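Local coordinates for glutamine cyclotransferase (Tannerella forsythia, PDB 6QRO), which probably catalyses the zinc-dependent cyclisation of N-terminal glutamine to pyroglutamate, as a bacterial relative of the mammalian type II glutaminyl cyclases, at residues R40-G45 with D130-G135; S112-D117 with E166-P171; D117-E122 with H288-T293; G252-D257 with D271-D276. All coordinates share one frame; numbering follows the deposited sequence.

Contact 1 (R40-G45 with D130-G135); sequences RQVAFG and DGADDG. With ZN (zinc ion), chain E.
V42 turns CG1 anti to its backbone N (chi1 172°), and this rotation spreads its two methyls over different residues of 130-135. CG1 goes to D130, touching CB at 3.8 Å and crossing that side chain at about a right angle. CG2 presses on the backbone of A132 with 3.5 Å to CA, while the A132 methyl sits 3.8 Å from V42 CG2. One forked valine thus straddles the start of a helix through apolar contact. The helix is 132-151, with G131 at its N-cap position; the valine belongs to the last turn of helix 31-43, and G45, the first residue after it to leave helical angles, has positive phi. In the zinc-dependent M28 fold, this packing sets the amino-terminal helix against the turn that supplies a metal ligand. D134 is the centre of an inverse gamma turn there, and CG anti to the backbone N (chi1 -178°) puts its OD2 2.0 Å from the zinc ion. Its other oxygen, OD1, accepts a hydrogen bond from H109. The backbone N atoms of D133 and D134 are both held by the carboxylate of D292, a second-shell residue from 288-293, the segment that carries the ligand H288.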
loop_
_atom_site.group_PDB
_atom_site.type_symbol
_atom_site.label_atom_id
_atom_site.label_comp_id
_atom_site.label_asym_id
_atom_site.label_seq_id
_atom_site.Cartn_x
_atom_site.Cartn_y
_atom_site.Cartn_z
ATOM N N ARG A 40 -3.443 14.498 -4.628
ATOM C CA ARG A 40 -4.879 14.676 -4.461
ATOM C C ARG A 40 -5.349 14.097 -3.139
ATOM O O ARG A 40 -6.136 14.728 -2.433
ATOM C CB ARG A 40 -5.654 14.032 -5.623
ATOM C CG ARG A 40 -5.527 14.739 -6.980
ATOM C CD ARG A 40 -6.427 15.968 -7.122
ATOM N NE ARG A 40 -7.783 15.805 -6.602
ATOM C CZ ARG A 40 -8.857 15.559 -7.359
ATOM N NH1 ARG A 40 -10.069 15.456 -6.809
ATOM N NH2 ARG A 40 -8.734 15.435 -8.679
ATOM N N GLN A 41 -4.873 12.898 -2.793
ATOM C CA GLN A 41 -5.213 12.282 -1.513
ATOM C C GLN A 41 -4.775 13.160 -0.347
ATOM O O GLN A 41 -5.587 13.552 0.494
ATOM C CB GLN A 41 -4.548 10.915 -1.412
ATOM C CG GLN A 41 -4.968 9.896 -2.455
ATOM C CD GLN A 41 -4.070 8.671 -2.425
ATOM O OE1 GLN A 41 -4.101 7.898 -1.466
ATOM N NE2 GLN A 41 -3.261 8.486 -3.477
ATOM N N VAL A 42 -3.477 13.486 -0.295
ATOM C CA VAL A 42 -2.909 14.282 0.787
ATOM C C VAL A 42 -3.584 15.649 0.852
ATOM O O VAL A 42 -3.653 16.260 1.920
ATOM C CB VAL A 42 -1.370 14.395 0.614
ATOM C CG1 VAL A 42 -0.760 15.379 1.603
ATOM C CG2 VAL A 42 -0.708 13.056 0.764
ATOM N N ALA A 43 -4.068 16.163 -0.289
ATOM C CA ALA A 43 -4.715 17.473 -0.315
ATOM C C ALA A 43 -6.027 17.489 0.449
ATOM O O ALA A 43 -6.500 18.572 0.819
ATOM C CB ALA A 43 -4.975 17.926 -1.755
ATOM N N PHE A 44 -6.617 16.318 0.704
ATOM C CA PHE A 44 -7.799 16.237 1.558
ATOM C C PHE A 44 -7.495 16.571 3.017
ATOM O O PHE A 44 -8.422 16.834 3.783
ATOM C CB PHE A 44 -8.416 14.836 1.490
ATOM C CG PHE A 44 -9.150 14.551 0.204
ATOM C CD1 PHE A 44 -10.339 15.196 -0.083
ATOM C CD2 PHE A 44 -8.648 13.637 -0.714
ATOM C CE1 PHE A 44 -11.024 14.928 -1.260
ATOM C CE2 PHE A 44 -9.330 13.367 -1.900
ATOM C CZ PHE A 44 -10.517 14.015 -2.169
ATOM N N GLY A 45 -6.235 16.544 3.427
ATOM C CA GLY A 45 -5.927 16.449 4.827
ATOM C C GLY A 45 -5.680 14.993 5.173
ATOM O O GLY A 45 -5.910 14.087 4.356
ATOM N N ASP A 130 0.223 13.664 7.377
ATOM C CA ASP A 130 -0.325 13.633 6.016
ATOM C C ASP A 130 -0.212 12.255 5.399
ATOM O O ASP A 130 -1.074 11.862 4.599
ATOM C CB ASP A 130 0.402 14.617 5.089
ATOM C CG ASP A 130 -0.011 16.040 5.301
ATOM O OD1 ASP A 130 -1.079 16.257 5.886
ATOM O OD2 ASP A 130 0.728 16.940 4.876
ATOM N N GLY A 131 0.822 11.506 5.765
ATOM C CA GLY A 131 1.013 10.186 5.200
ATOM C C GLY A 131 1.155 10.212 3.695
ATOM O O GLY A 131 0.561 9.376 2.999
ATOM N N ALA A 132 1.929 11.169 3.174
ATOM C CA ALA A 132 2.150 11.250 1.735
ATOM C C ALA A 132 2.864 10.005 1.230
ATOM O O ALA A 132 2.446 9.381 0.253
ATOM C CB ALA A 132 2.949 12.510 1.397
ATOM N N ASP A 133 3.949 9.629 1.881
ATOM C CA ASP A 133 4.612 8.403 1.480
ATOM C C ASP A 133 4.013 7.188 2.175
ATOM O O ASP A 133 3.847 6.126 1.564
ATOM C CB ASP A 133 6.099 8.528 1.769
ATOM C CG ASP A 133 6.884 7.439 1.150
ATOM O OD1 ASP A 133 6.557 7.057 -0.001
ATOM O OD2 ASP A 133 7.844 6.980 1.809
ATOM N N ASP A 134 3.650 7.348 3.442
ATOM C CA ASP A 134 3.104 6.263 4.257
ATOM C C ASP A 134 1.576 6.282 4.109
ATOM O O ASP A 134 0.831 6.860 4.903
ATOM C CB ASP A 134 3.613 6.432 5.689
ATOM C CG ASP A 134 3.164 5.348 6.629
ATOM O OD1 ASP A 134 2.518 4.386 6.169
ATOM O OD2 ASP A 134 3.533 5.443 7.831
ATOM N N GLY A 135 1.109 5.628 3.043
ATOM C CA GLY A 135 -0.280 5.709 2.638
ATOM C C GLY A 135 -0.479 6.220 1.223
ATOM O O GLY A 135 -1.004 5.498 0.376
HETATM ZN ZN ZN E . 2.808 3.948 8.939
HETATM O O HOH W 1 4.157 2.823 8.890
#

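Contact 2 (S112-D117 with E166-P171); sequences SRPYAD and EDYGTP. With ZN (zinc ion), chain E.
The guanidinium of R113 lies with its edge toward 166-171, and everything it hydrogen-bonds lies near its plane. NH1 bonds to D167 O at 2.9 Å and also to G169 O; NH2 joins it on G169 O, so that two nitrogens grip one carbonyl end-on, from the same face of that carbonyl. Along its side the group holds D117 through NE and NH2, a salt bridge in which NH2 to OD2 is 2.8 Å and almost straight (178°), although both carboxylate oxygens are met from above their plane. Five hydrogen bonds therefore fix the rotation of this buried cation, and the Y115 ring covers one of its faces with CD2. The extended chain from CG to NE carries the charge there past D167 O. Next to it, P114 is set squarely over the Y168 ring: CG stands 3.6 Å from the centroid, only 6° off the normal, a CH-pi contact. The Y115 ring meets P171 obliquely, Y115 CD2 lying 3.6 Å from P171 CB. D167, whose backbone R113 binds, chelates the zinc ion with OD1 at 2.3 Å and OD2 at 2.0 Å. The arrangement ties together two loops of the metal site, one running from strand 103-109 to helix 132-151, the other from strand 157-163 toward helix 184-191, both loops following neighbouring parallel strands of the sheet.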
loop_
_atom_site.group_PDB
_atom_site.type_symbol
_atom_site.label_atom_id
_atom_site.label_comp_id
_atom_site.label_asym_id
_atom_site.label_seq_id
_atom_site.Cartn_x
_atom_site.Cartn_y
_atom_site.Cartn_z
ATOM N N SER A 112 -4.200 7.405 6.889
ATOM C CA SER A 112 -3.068 8.089 7.504
ATOM C C SER A 112 -3.086 7.896 9.014
ATOM O O SER A 112 -4.151 7.912 9.646
ATOM C CB SER A 112 -3.060 9.575 7.166
ATOM O OG SER A 112 -3.061 9.715 5.776
ATOM N N ARG A 113 -1.895 7.737 9.577
ATOM C CA ARG A 113 -1.745 7.490 11.003
ATOM C C ARG A 113 -2.271 8.658 11.827
ATOM O O ARG A 113 -1.994 9.822 11.508
ATOM C CB ARG A 113 -0.274 7.257 11.342
ATOM C CG ARG A 113 -0.022 7.070 12.815
ATOM C CD ARG A 113 1.165 6.187 12.981
ATOM N NE ARG A 113 1.529 5.895 14.360
ATOM C CZ ARG A 113 0.817 5.108 15.164
ATOM N NH1 ARG A 113 -0.335 4.587 14.742
ATOM N NH2 ARG A 113 1.230 4.874 16.401
ATOM N N PRO A 114 -3.028 8.387 12.894
ATOM C CA PRO A 114 -3.496 9.478 13.757
ATOM C C PRO A 114 -2.413 10.089 14.642
ATOM O O PRO A 114 -2.702 11.079 15.325
ATOM C CB PRO A 114 -4.584 8.804 14.596
ATOM C CG PRO A 114 -4.161 7.361 14.647
ATOM C CD PRO A 114 -3.593 7.080 13.303
ATOM N N TYR A 115 -1.196 9.538 14.677
ATOM C CA TYR A 115 -0.163 10.025 15.586
ATOM C C TYR A 115 1.145 10.275 14.856
ATOM O O TYR A 115 1.688 9.376 14.210
ATOM C CB TYR A 115 0.073 9.026 16.729
ATOM C CG TYR A 115 -1.199 8.497 17.325
ATOM C CD1 TYR A 115 -2.138 9.365 17.868
ATOM C CD2 TYR A 115 -1.470 7.132 17.349
ATOM C CE1 TYR A 115 -3.322 8.901 18.418
ATOM C CE2 TYR A 115 -2.668 6.650 17.891
ATOM C CZ TYR A 115 -3.587 7.541 18.430
ATOM O OH TYR A 115 -4.783 7.096 18.984
ATOM N N ALA A 116 1.697 11.471 15.009
ATOM C CA ALA A 116 3.071 11.700 14.587
ATOM C C ALA A 116 4.010 11.272 15.718
ATOM O O ALA A 116 4.870 12.010 16.202
ATOM C CB ALA A 116 3.263 13.158 14.193
ATOM N N ASP A 117 3.851 10.011 16.112
ATOM C CA ASP A 117 4.357 9.598 17.411
ATOM C C ASP A 117 5.867 9.429 17.435
ATOM O O ASP A 117 6.418 9.211 18.516
ATOM C CB ASP A 117 3.625 8.328 17.879
ATOM C CG ASP A 117 3.643 7.204 16.849
ATOM O OD1 ASP A 117 3.637 7.496 15.631
ATOM O OD2 ASP A 117 3.625 6.017 17.264
ATOM N N GLU A 166 -4.820 0.596 8.535
ATOM C CA GLU A 166 -3.564 -0.131 8.652
ATOM C C GLU A 166 -2.619 0.514 9.650
ATOM O O GLU A 166 -1.846 -0.198 10.302
ATOM C CB GLU A 166 -2.890 -0.188 7.285
ATOM C CG GLU A 166 -1.499 -0.808 7.208
ATOM C CD GLU A 166 -0.367 0.242 7.334
ATOM O OE1 GLU A 166 -0.682 1.430 7.556
ATOM O OE2 GLU A 166 0.826 -0.105 7.183
ATOM N N ASP A 167 -2.665 1.846 9.772
ATOM C CA ASP A 167 -1.624 2.640 10.415
ATOM C C ASP A 167 -2.098 3.283 11.716
ATOM O O ASP A 167 -1.604 4.347 12.101
ATOM C CB ASP A 167 -1.121 3.721 9.458
ATOM C CG ASP A 167 0.382 3.791 9.416
ATOM O OD1 ASP A 167 1.029 2.922 10.018
ATOM O OD2 ASP A 167 0.928 4.676 8.767
ATOM N N TYR A 168 -3.034 2.633 12.412
ATOM C CA TYR A 168 -3.621 3.114 13.660
ATOM C C TYR A 168 -3.117 2.295 14.838
ATOM O O TYR A 168 -3.804 2.152 15.841
ATOM C CB TYR A 168 -5.146 3.030 13.588
ATOM C CG TYR A 168 -5.978 4.086 14.300
ATOM C CD1 TYR A 168 -6.069 4.111 15.704
ATOM C CD2 TYR A 168 -6.782 4.964 13.583
ATOM C CE1 TYR A 168 -6.866 5.038 16.357
ATOM C CE2 TYR A 168 -7.602 5.886 14.230
ATOM C CZ TYR A 168 -7.645 5.919 15.620
ATOM O OH TYR A 168 -8.457 6.840 16.273
ATOM N N GLY A 169 -1.921 1.729 14.723
ATOM C CA GLY A 169 -1.465 0.827 15.750
ATOM C C GLY A 169 -1.029 1.566 16.981
ATOM O O GLY A 169 -0.921 2.794 16.990
ATOM N N THR A 170 -0.756 0.788 18.021
ATOM C CA THR A 170 -0.379 1.328 19.316
ATOM C C THR A 170 0.773 2.317 19.144
ATOM O O THR A 170 1.825 1.943 18.617
ATOM C CB THR A 170 0.032 0.197 20.260
ATOM O OG1 THR A 170 -1.033 -0.746 20.369
ATOM C CG2 THR A 170 0.319 0.743 21.642
ATOM N N PRO A 171 0.617 3.564 19.568
ATOM C CA PRO A 171 1.716 4.522 19.459
ATOM C C PRO A 171 2.823 4.295 20.478
ATOM O O PRO A 171 2.647 3.630 21.505
ATOM C CB PRO A 171 1.025 5.864 19.689
ATOM C CG PRO A 171 -0.187 5.539 20.431
ATOM C CD PRO A 171 -0.634 4.204 19.983
HETATM ZN ZN ZN E . 2.808 3.948 8.939
HETATM O O HOH W 1 4.157 2.823 8.890
#

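Contact 3 (D117-E122 with H288-T293); sequences DHDTDE and HTQNDT. With ZN (zinc ion), chain E.
The imidazole rings of H118 and H288 meet obliquely, their planes at 59° and centroids 5.8 Å apart, and each has water 2 at its edge, in plane. That water accepts from H288 ND1 at 2.8 Å, donates to D117 OD2, and hydrogen-bonds H118 NE2, so three side chains from two loops share it. Also near the plane of the H288 ring, at its edge, is H118 CD2, which touches H288 CB at 3.5 Å. The D117 carboxylate, the same one that R113 binds, runs alongside the H288 ring, pointing the same way, with the planes 30° apart and OD1 3.5 Å from H288 CB. The backbones also join, H118 N donating to H288 O at 3.0 Å. D119 then swings CG anti to its backbone N and receives Q290 N on OD1 at 2.8 Å, a nearly straight bond (178°), while OD2 closes an Asx turn with D121 N. T289 OG1 makes an ST turn to N291 N, within a type I beta turn from T289 to D292, and also hydrogen-bonds Y286 O. With ND1 engaged by the water, H288 offers NE2 to the zinc ion at 2.3 Å. H288, D134 and D167 hold a single zinc ion, as in the M28-fold type II glutaminyl cyclases, whose mammalian members have a glutamate as one of the two acidic ligands.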
loop_
_atom_site.group_PDB
_atom_site.type_symbol
_atom_site.label_atom_id
_atom_site.label_comp_id
_atom_site.label_asym_id
_atom_site.label_seq_id
_atom_site.Cartn_x
_atom_site.Cartn_y
_atom_site.Cartn_z
ATOM N N ASP A 117 3.851 10.011 16.112
ATOM C CA ASP A 117 4.357 9.598 17.411
ATOM C C ASP A 117 5.867 9.429 17.435
ATOM O O ASP A 117 6.418 9.211 18.516
ATOM C CB ASP A 117 3.625 8.328 17.879
ATOM C CG ASP A 117 3.643 7.204 16.849
ATOM O OD1 ASP A 117 3.637 7.496 15.631
ATOM O OD2 ASP A 117 3.625 6.017 17.264
ATOM N N HIS A 118 6.538 9.539 16.280
ATOM C CA HIS A 118 7.988 9.607 16.180
ATOM C C HIS A 118 8.495 11.014 15.896
ATOM O O HIS A 118 9.688 11.185 15.623
ATOM C CB HIS A 118 8.507 8.675 15.086
ATOM C CG HIS A 118 8.354 7.223 15.403
ATOM N ND1 HIS A 118 9.412 6.439 15.804
ATOM C CD2 HIS A 118 7.279 6.404 15.344
ATOM C CE1 HIS A 118 8.993 5.203 16.004
ATOM N NE2 HIS A 118 7.703 5.153 15.725
ATOM N N ASP A 119 7.628 12.022 15.957
ATOM C CA ASP A 119 8.061 13.380 15.652
ATOM C C ASP A 119 9.145 13.830 16.628
ATOM O O ASP A 119 9.185 13.394 17.785
ATOM C CB ASP A 119 6.864 14.338 15.703
ATOM C CG ASP A 119 7.065 15.558 14.816
ATOM O OD1 ASP A 119 6.906 15.413 13.578
ATOM O OD2 ASP A 119 7.387 16.650 15.349
ATOM N N THR A 120 10.061 14.685 16.145
ATOM C CA THR A 120 11.070 15.241 17.042
ATOM C C THR A 120 10.434 16.183 18.048
ATOM O O THR A 120 10.986 16.383 19.136
ATOM C CB THR A 120 12.177 15.985 16.284
ATOM O OG1 THR A 120 11.648 17.175 15.694
ATOM C CG2 THR A 120 12.784 15.113 15.203
ATOM N N ASP A 121 9.280 16.747 17.701
ATOM C CA ASP A 121 8.509 17.618 18.576
ATOM C C ASP A 121 7.463 16.759 19.273
ATOM O O ASP A 121 6.567 16.216 18.623
ATOM C CB ASP A 121 7.851 18.726 17.754
ATOM C CG ASP A 121 7.397 19.895 18.586
ATOM O OD1 ASP A 121 7.204 19.744 19.809
ATOM O OD2 ASP A 121 7.219 20.987 18.002
ATOM N N GLU A 122 7.579 16.624 20.596
ATOM C CA GLU A 122 6.576 15.860 21.328
ATOM C C GLU A 122 5.195 16.504 21.221
ATOM O O GLU A 122 4.188 15.822 21.413
ATOM C CB GLU A 122 7.011 15.677 22.780
ATOM C CG GLU A 122 6.005 14.966 23.638
ATOM C CD GLU A 122 6.401 14.936 25.093
ATOM O OE1 GLU A 122 7.600 15.128 25.389
ATOM O OE2 GLU A 122 5.506 14.752 25.936
ATOM N N HIS A 288 6.286 8.350 10.446
ATOM C CA HIS A 288 5.463 8.692 11.605
ATOM C C HIS A 288 5.909 10.005 12.237
ATOM O O HIS A 288 5.842 10.198 13.452
ATOM C CB HIS A 288 5.438 7.542 12.599
ATOM C CG HIS A 288 4.703 6.349 12.091
ATOM N ND1 HIS A 288 4.380 5.269 12.890
ATOM C CD2 HIS A 288 4.188 6.078 10.870
ATOM C CE1 HIS A 288 3.730 4.370 12.175
ATOM N NE2 HIS A 288 3.602 4.837 10.944
ATOM N N THR A 289 6.381 10.918 11.398
ATOM C CA THR A 289 6.606 12.307 11.749
ATOM C C THR A 289 5.716 13.175 10.874
ATOM O O THR A 289 5.056 12.699 9.940
ATOM C CB THR A 289 8.072 12.722 11.550
ATOM O OG1 THR A 289 8.326 12.866 10.151
ATOM C CG2 THR A 289 9.026 11.700 12.148
ATOM N N GLN A 290 5.679 14.458 11.195
ATOM C CA GLN A 290 4.991 15.403 10.332
ATOM C C GLN A 290 5.866 15.877 9.168
ATOM O O GLN A 290 5.490 16.812 8.454
ATOM C CB GLN A 290 4.406 16.528 11.181
ATOM C CG GLN A 290 3.238 15.929 11.962
ATOM C CD GLN A 290 2.274 16.934 12.529
ATOM O OE1 GLN A 290 2.627 18.079 12.779
ATOM N NE2 GLN A 290 1.034 16.500 12.749
ATOM N N ASN A 291 7.045 15.267 9.011
ATOM C CA ASN A 291 7.918 15.416 7.860
ATOM C C ASN A 291 7.533 14.501 6.700
ATOM O O ASN A 291 8.178 14.542 5.649
ATOM C CB ASN A 291 9.359 15.122 8.287
ATOM C CG ASN A 291 9.878 16.117 9.295
ATOM O OD1 ASN A 291 9.394 17.239 9.369
ATOM N ND2 ASN A 291 10.828 15.698 10.108
ATOM N N ASP A 292 6.532 13.644 6.870
ATOM C CA ASP A 292 6.047 12.799 5.780
ATOM C C ASP A 292 5.036 13.583 4.931
ATOM O O ASP A 292 3.811 13.459 5.063
ATOM C CB ASP A 292 5.493 11.489 6.323
ATOM C CG ASP A 292 5.182 10.507 5.218
ATOM O OD1 ASP A 292 5.434 10.872 4.041
ATOM O OD2 ASP A 292 4.714 9.379 5.508
ATOM N N THR A 293 5.571 14.440 4.062
ATOM C CA THR A 293 4.790 15.324 3.200
ATOM C C THR A 293 5.137 15.045 1.742
ATOM O O THR A 293 5.961 14.182 1.433
ATOM C CB THR A 293 5.058 16.801 3.521
ATOM O OG1 THR A 293 6.429 17.089 3.248
ATOM C CG2 THR A 293 4.775 17.114 4.986
HETATM ZN ZN ZN E . 2.808 3.948 8.939
HETATM O O HOH W 2 5.064 4.234 15.446
HETATM O O HOH W 1 4.157 2.823 8.890
#

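Contact 4 (G252-D257 with D271-D276); sequences GAIVDD and DIINYD
D256 and D271 bring their carboxylates together, OD2 to OD2 at 2.7 Å, with the side chains crossing at about a right angle and the two planes 68° apart. I273 reaches the same spot from the opposite direction, its CD1 3.6 Å from D256 OD2, and that methyl also meets I254 CG2 at 3.7 Å, giving the acid pair an apolar flank. An extended chain, with CG1 anti to the backbone N (chi1 175°), is what takes CD1 of I273 so far from the strand. At the other end, Y275 CE1 approaches G252 N to 3.4 Å obliquely to the ring. Outward from this shell, D256 OD1 accepts from D257 N at 2.7 Å, and further acids crowd the pair: D207 lies near OD2 of D256 and E166 near OD1. The Y217 ring packs edge-to-face with Y275, and I254 N donates to E219. The contact sets the loop that leads into helix 257-265 over strand 269-273, an outermost strand of the sheet, whose neighbour 203-207 touches both acids through L205.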
loop_
_atom_site.group_PDB
_atom_site.type_symbol
_atom_site.label_atom_id
_atom_site.label_comp_id
_atom_site.label_asym_id
_atom_site.label_seq_id
_atom_site.Cartn_x
_atom_site.Cartn_y
_atom_site.Cartn_z
ATOM N N GLY A 252 14.334 -6.114 6.415
ATOM C CA GLY A 252 13.778 -6.478 7.697
ATOM C C GLY A 252 12.629 -7.449 7.598
ATOM O O GLY A 252 12.161 -7.787 6.511
ATOM N N ALA A 253 12.233 -7.963 8.761
ATOM C CA ALA A 253 10.972 -8.673 8.897
ATOM C C ALA A 253 9.970 -7.598 9.273
ATOM O O ALA A 253 10.175 -6.877 10.261
ATOM C CB ALA A 253 11.050 -9.767 9.961
ATOM N N ILE A 254 8.889 -7.485 8.508
ATOM C CA ILE A 254 8.022 -6.317 8.606
ATOM C C ILE A 254 6.582 -6.732 8.833
ATOM O O ILE A 254 6.056 -7.586 8.112
ATOM C CB ILE A 254 8.138 -5.412 7.363
ATOM C CG1 ILE A 254 9.591 -5.008 7.164
ATOM C CG2 ILE A 254 7.288 -4.159 7.524
ATOM C CD1 ILE A 254 10.095 -4.059 8.223
ATOM N N VAL A 255 5.966 -6.160 9.865
ATOM C CA VAL A 255 4.521 -6.254 10.042
ATOM C C VAL A 255 3.842 -5.361 9.005
ATOM O O VAL A 255 4.059 -4.143 8.983
ATOM C CB VAL A 255 4.128 -5.856 11.473
ATOM C CG1 VAL A 255 2.603 -5.742 11.625
ATOM C CG2 VAL A 255 4.742 -6.843 12.470
ATOM N N ASP A 256 3.092 -5.968 8.081
ATOM C CA ASP A 256 2.392 -5.172 7.076
ATOM C C ASP A 256 1.182 -5.928 6.558
ATOM O O ASP A 256 0.978 -7.101 6.873
ATOM C CB ASP A 256 3.304 -4.782 5.911
ATOM C CG ASP A 256 3.001 -3.402 5.387
ATOM O OD1 ASP A 256 1.862 -2.935 5.572
ATOM O OD2 ASP A 256 3.907 -2.785 4.805
ATOM N N ASP A 257 0.403 -5.239 5.711
ATOM C CA ASP A 257 -0.848 -5.802 5.205
ATOM C C ASP A 257 -0.632 -7.144 4.523
ATOM O O ASP A 257 -1.518 -7.999 4.550
ATOM C CB ASP A 257 -1.531 -4.816 4.250
ATOM C CG ASP A 257 -2.101 -3.609 4.968
ATOM O OD1 ASP A 257 -2.778 -3.816 5.991
ATOM O OD2 ASP A 257 -1.892 -2.461 4.523
ATOM N N ASP A 271 5.937 -7.622 -0.289
ATOM C CA ASP A 271 5.843 -6.225 0.108
ATOM C C ASP A 271 6.966 -5.474 -0.577
ATOM O O ASP A 271 8.137 -5.845 -0.454
ATOM C CB ASP A 271 5.920 -6.058 1.631
ATOM C CG ASP A 271 5.479 -4.675 2.097
ATOM O OD1 ASP A 271 5.127 -3.820 1.248
ATOM O OD2 ASP A 271 5.429 -4.458 3.327
ATOM N N ILE A 272 6.611 -4.470 -1.355
ATOM C CA ILE A 272 7.587 -3.518 -1.857
ATOM C C ILE A 272 7.522 -2.370 -0.862
ATOM O O ILE A 272 6.554 -1.611 -0.838
ATOM C CB ILE A 272 7.281 -3.079 -3.291
ATOM C CG1 ILE A 272 7.133 -4.312 -4.193
ATOM C CG2 ILE A 272 8.406 -2.195 -3.808
ATOM C CD1 ILE A 272 6.840 -4.001 -5.676
ATOM N N ILE A 273 8.513 -2.289 0.020
ATOM C CA ILE A 273 8.472 -1.357 1.143
ATOM C C ILE A 273 9.861 -0.796 1.323
ATOM O O ILE A 273 10.848 -1.526 1.205
ATOM C CB ILE A 273 7.950 -2.029 2.451
ATOM C CG1 ILE A 273 8.020 -1.066 3.641
ATOM C CG2 ILE A 273 8.660 -3.354 2.761
ATOM C CD1 ILE A 273 7.301 -1.566 4.878
ATOM N N ASN A 274 9.944 0.507 1.586
ATOM C CA ASN A 274 11.250 1.116 1.804
ATOM C C ASN A 274 11.932 0.482 3.005
ATOM O O ASN A 274 11.320 0.308 4.063
ATOM C CB ASN A 274 11.127 2.622 2.014
ATOM C CG ASN A 274 12.480 3.283 2.244
ATOM O OD1 ASN A 274 13.446 3.044 1.495
ATOM N ND2 ASN A 274 12.548 4.150 3.253
ATOM N N TYR A 275 13.202 0.118 2.845
ATOM C CA TYR A 275 13.997 -0.309 3.985
ATOM C C TYR A 275 15.117 0.701 4.158
ATOM O O TYR A 275 15.950 0.862 3.254
ATOM C CB TYR A 275 14.547 -1.721 3.770
ATOM C CG TYR A 275 15.471 -2.228 4.856
ATOM C CD1 TYR A 275 14.953 -2.657 6.068
ATOM C CD2 TYR A 275 16.835 -2.353 4.648
ATOM C CE1 TYR A 275 15.770 -3.151 7.062
ATOM C CE2 TYR A 275 17.661 -2.855 5.636
ATOM C CZ TYR A 275 17.121 -3.254 6.846
ATOM O OH TYR A 275 17.939 -3.748 7.844
ATOM N N ASP A 276 15.169 1.342 5.334
ATOM C CA ASP A 276 16.229 2.309 5.608
ATOM C C ASP A 276 17.177 1.749 6.658
ATOM O O ASP A 276 16.852 1.755 7.856
ATOM C CB ASP A 276 15.644 3.652 6.055
ATOM C CG ASP A 276 16.633 4.801 5.906
ATOM O OD1 ASP A 276 17.841 4.589 6.098
ATOM O OD2 ASP A 276 16.214 5.920 5.584
#

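Contacts 1, 2 and 3 surround one zinc ion, each giving one of its three protein ligands, with centres 11 to 14 Å apart; contact 4 lies 16 to 19 Å from them. The segments of contacts 1 to 3 alternate along the chain, so the ligands come from well-separated parts: the start of helix 132-151, the loop after strand 157-163 and the loop before helix 299-314, with helix 31-43 packed alongside. Contacts 2 and 3 share D117, and D292 of 288-293 bonds to the backbone of 130-135. Contact 4, nested within the loop that contact 3 closes, sits by edge strand 269-273 and reaches contact 2 where E166 approaches D256, extending the acidic surroundings of the metal.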